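Local coordinates for archaeal flagellar ATP-binding protein FlaH (Methanocaldococcus jannaschii DSM 2661, PDB 4WIA) that probably binds ATP and magnesium through a RecA-like P-loop domain as a component of the archaellum, the archaeal motility filament, at residues A[13-16]-A[17-21]; A[126-129]-A[130-133]. All blocks are in the same frame, centred on the assembly; numbering follows the deposited sequence.

Contact 1 of 2, residues A[13-16]-A[17-21]; sequences RDDL and DKRIG. With SO4 (sulfate ion), chain D; SO4 (sulfate ion), chain H.
Asp-15 and Arg-19, one helical turn apart, form a salt bridge at the start of the short helix 16-19. Arg-19 NE gives the main bond to Asp-15 OD1 (2.7 Å), and its NH2 adds weak ones to both oxygens. OD1 lies at the guanidinium edge, but the carboxylate is turned 68° from the guanidinium plane and is met from above its own plane. The long arginine, extended from CG to NE, spans the turn and also reaches a sulfate weakly.

Polar groups just before and within the first turn are bonded to one another. Asp-14 OD1 accepts from Leu-16 N at 2.9 Å, closing an Asx turn, while OD2 pairs with Arg-46. A water lies 2.8 Å from both Asp-14 OD1 and Asp-17 OD1, and the bent chain of Lys-18 brings NZ to Asp-17 OD2 (2.8 Å). A Schellman motif ends the helix: Gly-21 N bonds Lys-18 O, and glycine takes the positive phi readily.

Buried Leu-16 CD1 and Ile-20 CG2 meet at 4.3 Å.

Arg-13 holds a second sulfate through backbone N, NE and NH2, with Lys-84 and Arg-55 of the second subunit. This positive cluster is consistent with a place for an anion; the sulfate probably came from the crystallisation liquor.

Contact 2 of 2, residues A[126-129]-A[130-133]; sequences FDSI and SALI
With chi1 at 159°, Ser-128 carries OG roughly anti to its own nitrogen and swings it over the first turn of helix 129-134, where it accepts from Ala-131 N (2.8 Å, 163°). This is a side-chain N-cap: a serine is short enough to fold back onto an amide that has no earlier turn to serve it. Ser-130, with chi1 at 70°, places its OG 2.8 Å from Ser-128 OG; Ser-130 OG is hydrogen-bonded to Glu-167 OE2 and Asn-164 N.

Behind the cap, Ile-133 N bonds Ile-129 O at 2.9 Å and Leu-132 N only weakly Ser-128 O. A cis peptide joins Ser-128 to Asp-127, whose OD2 is bonded to Ser-41, an arrangement consistent with the Walker B aspartate of RecA-like ATPases at the end of strand 123-127.

Branched apolar side chains suit the buried side. Ile-129 CD1 lies 4.0 Å from Leu-132 CD1, the two side chains crossing at about a right angle. Leu-132 CD1 also comes within 4.4 Å of Phe-126 CD1, obliquely to the ring, so strand end and helix share one apolar cluster. Around it, Phe-126 and Leu-132 touch Val-112 of helix 108-114, Ile-129 meets Phe-149 of helix 142-153, and Cys-161 of strand 158-163 lies against Phe-126 and Ile-129.

In the fold
Both contacts lie at the beginning of a short helix, yet they solve the start differently. In contact 1 the residue before the helix makes no capping bond and spends its carboxylate on an arginine; in contact 2 the corresponding serine caps. Contact 1 is partly buried, rich in charge and close to a second subunit, whereas contact 2 is buried, mostly apolar and untouched by any other chain. The two share no element and sit on opposite sides of the chain's centre, about 26 Å apart between centres. Contact 2 adjoins the probable nucleotide site: Asp-127 is hydrogen-bonded to Ser-41, and Ser-128 lies near Lys-40 and Gln-64, all three ATP-binding by similarity.

Contact 1 of 2, residues A[13-16]-A[17-21]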
loop_
_atom_site.group_PDB
_atom_site.type_symbol
_atom_site.label_atom_id
_atom_site.label_comp_id
_atom_site.label_asym_id
_atom_site.label_seq_id
_atom_site.Cartn_x
_atom_site.Cartn_y
_atom_site.Cartn_z
ATOM N N ARG A 13 5.801 -2.291 -10.847
ATOM C CA ARG A 13 6.303 -2.922 -12.038
ATOM C C ARG A 13 6.161 -2.086 -13.275
ATOM O O ARG A 13 6.711 -2.425 -14.291
ATOM C CB ARG A 13 5.574 -4.221 -12.285
ATOM C CG ARG A 13 4.163 -4.060 -12.856
ATOM C CD ARG A 13 3.461 -5.394 -12.905
ATOM N NE ARG A 13 3.074 -5.805 -11.560
ATOM C CZ ARG A 13 2.515 -6.976 -11.248
ATOM N NH1 ARG A 13 2.208 -7.847 -12.202
ATOM N NH2 ARG A 13 2.236 -7.259 -9.996
ATOM N N ASP A 14 5.420 -1.008 -13.247
ATOM C CA ASP A 14 5.354 -0.168 -14.394
ATOM C C ASP A 14 5.184 1.276 -13.968
ATOM O O ASP A 14 4.978 1.572 -12.821
ATOM C CB ASP A 14 4.252 -0.601 -15.402
ATOM C CG ASP A 14 2.836 -0.417 -14.883
ATOM O OD1 ASP A 14 2.506 0.678 -14.358
ATOM O OD2 ASP A 14 2.009 -1.377 -15.049
ATOM N N ASP A 15 5.289 2.171 -14.922
ATOM C CA ASP A 15 5.063 3.604 -14.664
ATOM C C ASP A 15 3.796 4.151 -15.373
ATOM O O ASP A 15 3.723 5.306 -15.729
ATOM C CB ASP A 15 6.336 4.390 -15.061
ATOM C CG ASP A 15 6.595 4.394 -16.568
ATOM O OD1 ASP A 15 5.918 3.722 -17.341
ATOM O OD2 ASP A 15 7.411 5.182 -17.016
ATOM N N LEU A 16 2.777 3.327 -15.517
ATOM C CA LEU A 16 1.527 3.765 -16.148
ATOM C C LEU A 16 0.907 4.961 -15.418
ATOM O O LEU A 16 0.366 5.851 -16.064
ATOM C CB LEU A 16 0.511 2.654 -16.229
ATOM C CG LEU A 16 -0.763 3.002 -17.041
ATOM C CD1 LEU A 16 -0.461 3.346 -18.492
ATOM C CD2 LEU A 16 -1.767 1.881 -17.001
ATOM N N ASP A 17 1.046 5.019 -14.097
ATOM C CA ASP A 17 0.594 6.165 -13.324
ATOM C C ASP A 17 1.178 7.474 -13.787
ATOM O O ASP A 17 0.485 8.485 -13.787
ATOM C CB ASP A 17 0.898 6.002 -11.825
ATOM C CG ASP A 17 2.355 5.926 -11.540
ATOM O OD1 ASP A 17 3.016 5.021 -12.050
ATOM O OD2 ASP A 17 2.891 6.804 -10.856
ATOM N N LYS A 18 2.456 7.500 -14.168
ATOM C CA LYS A 18 3.061 8.744 -14.633
ATOM C C LYS A 18 2.494 9.109 -15.981
ATOM O O LYS A 18 2.302 10.256 -16.272
ATOM C CB LYS A 18 4.590 8.661 -14.781
ATOM C CG LYS A 18 5.345 8.271 -13.520
ATOM C CD LYS A 18 4.928 9.122 -12.314
ATOM C CE LYS A 18 5.808 8.836 -11.069
ATOM N NZ LYS A 18 5.645 7.390 -10.728
ATOM N N ARG A 19 2.277 8.137 -16.825
ATOM C CA ARG A 19 1.880 8.436 -18.183
ATOM C C ARG A 19 0.463 8.865 -18.352
ATOM O O ARG A 19 0.135 9.436 -19.373
ATOM C CB ARG A 19 2.095 7.215 -19.027
ATOM C CG ARG A 19 3.531 6.802 -18.968
ATOM C CD ARG A 19 3.665 5.546 -19.732
ATOM N NE ARG A 19 5.023 5.079 -19.525
ATOM C CZ ARG A 19 6.072 5.444 -20.217
ATOM N NH1 ARG A 19 5.998 6.330 -21.193
ATOM N NH2 ARG A 19 7.220 4.935 -19.893
ATOM N N ILE A 20 -0.380 8.572 -17.364
ATOM C CA ILE A 20 -1.746 9.117 -17.333
ATOM C C ILE A 20 -1.838 10.351 -16.423
ATOM O O ILE A 20 -2.934 10.887 -16.203
ATOM C CB ILE A 20 -2.745 8.111 -16.881
ATOM C CG1 ILE A 20 -2.492 7.688 -15.444
ATOM C CG2 ILE A 20 -2.728 6.937 -17.834
ATOM C CD1 ILE A 20 -3.632 6.837 -14.928
ATOM N N GLY A 21 -0.675 10.882 -16.029
ATOM C CA GLY A 21 -0.577 12.204 -15.376
ATOM C C GLY A 21 -0.695 12.120 -13.883
ATOM O O GLY A 21 -0.869 13.145 -13.258
HETATM S S SO4 D . 3.572 -4.464 -8.041
HETATM O O1 SO4 D . 4.640 -5.142 -7.274
HETATM O O2 SO4 D . 4.047 -4.194 -9.416
HETATM O O3 SO4 D . 2.375 -5.333 -8.094
HETATM O O4 SO4 D . 3.224 -3.186 -7.379
HETATM S S SO4 H . 9.710 7.845 -20.996
HETATM O O1 SO4 H . 11.141 7.947 -21.324
HETATM O O2 SO4 H . 9.128 9.174 -20.522
HETATM O O3 SO4 H . 9.053 7.345 -22.217
HETATM O O4 SO4 H . 9.670 6.804 -19.942
HETATM O O HOH W 1 2.094 2.429 -12.240
#

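Contact 2 of 2, residues A[126-129]-A[130-133]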
loop_
_atom_site.group_PDB
_atom_site.type_symbol
_atom_site.label_atom_id
_atom_site.label_comp_id
_atom_site.label_asym_id
_atom_site.label_seq_id
_atom_site.Cartn_x
_atom_site.Cartn_y
_atom_site.Cartn_z
ATOM N N PHE A 126 -17.307 -1.943 -17.438
ATOM C CA PHE A 126 -18.090 -2.747 -18.328
ATOM C C PHE A 126 -17.261 -3.165 -19.528
ATOM O O PHE A 126 -16.957 -2.353 -20.384
ATOM C CB PHE A 126 -19.340 -2.000 -18.823
ATOM C CG PHE A 126 -20.226 -1.546 -17.701
ATOM C CD1 PHE A 126 -21.103 -2.410 -17.137
ATOM C CD2 PHE A 126 -20.079 -0.307 -17.138
ATOM C CE1 PHE A 126 -21.903 -2.055 -16.066
ATOM C CE2 PHE A 126 -20.852 0.051 -16.049
ATOM C CZ PHE A 126 -21.759 -0.844 -15.507
ATOM N N ASP A 127 -16.922 -4.449 -19.593
ATOM C CA ASP A 127 -16.139 -4.962 -20.684
ATOM C C ASP A 127 -16.920 -6.141 -21.266
ATOM O O ASP A 127 -16.678 -7.269 -20.843
ATOM C CB ASP A 127 -14.781 -5.417 -20.113
ATOM C CG ASP A 127 -13.875 -6.031 -21.162
ATOM O OD1 ASP A 127 -14.062 -5.676 -22.348
ATOM O OD2 ASP A 127 -12.975 -6.840 -20.802
ATOM N N SER A 128 -17.858 -5.950 -22.201
ATOM C CA SER A 128 -17.976 -4.859 -23.149
ATOM C C SER A 128 -19.325 -4.152 -23.007
ATOM O O SER A 128 -20.384 -4.801 -22.964
ATOM C CB SER A 128 -17.898 -5.511 -24.535
ATOM O OG SER A 128 -18.452 -4.731 -25.590
ATOM N N ILE A 129 -19.300 -2.830 -22.979
ATOM C CA ILE A 129 -20.523 -2.078 -23.017
ATOM C C ILE A 129 -21.103 -2.138 -24.436
ATOM O O ILE A 129 -22.321 -2.195 -24.594
ATOM C CB ILE A 129 -20.353 -0.637 -22.534
ATOM C CG1 ILE A 129 -21.677 -0.053 -22.076
ATOM C CG2 ILE A 129 -19.828 0.235 -23.647
ATOM C CD1 ILE A 129 -22.339 -0.764 -20.917
ATOM N N SER A 130 -20.249 -2.221 -25.457
ATOM C CA SER A 130 -20.745 -2.328 -26.834
ATOM C C SER A 130 -21.563 -3.615 -27.070
ATOM O O SER A 130 -22.615 -3.558 -27.727
ATOM C CB SER A 130 -19.631 -2.159 -27.884
ATOM O OG SER A 130 -18.724 -3.244 -27.910
ATOM N N ALA A 131 -21.136 -4.752 -26.511
ATOM C CA ALA A 131 -21.934 -5.985 -26.616
ATOM C C ALA A 131 -23.284 -5.841 -25.892
ATOM O O ALA A 131 -24.320 -6.298 -26.397
ATOM C CB ALA A 131 -21.182 -7.169 -26.073
ATOM N N LEU A 132 -23.302 -5.181 -24.736
ATOM C CA LEU A 132 -24.549 -5.005 -23.974
ATOM C C LEU A 132 -25.537 -4.092 -24.683
ATOM O O LEU A 132 -26.744 -4.336 -24.639
ATOM C CB LEU A 132 -24.234 -4.436 -22.599
ATOM C CG LEU A 132 -23.482 -5.381 -21.664
ATOM C CD1 LEU A 132 -22.945 -4.671 -20.430
ATOM C CD2 LEU A 132 -24.338 -6.564 -21.211
ATOM N N ILE A 133 -25.052 -3.028 -25.322
ATOM C CA ILE A 133 -25.927 -2.182 -26.122
ATOM C C ILE A 133 -26.434 -2.945 -27.346
ATOM O O ILE A 133 -27.641 -3.037 -27.574
ATOM C CB ILE A 133 -25.229 -0.888 -26.569
ATOM C CG1 ILE A 133 -24.855 -0.090 -25.311
ATOM C CG2 ILE A 133 -26.144 -0.081 -27.496
ATOM C CD1 ILE A 133 -23.839 1.035 -25.495
#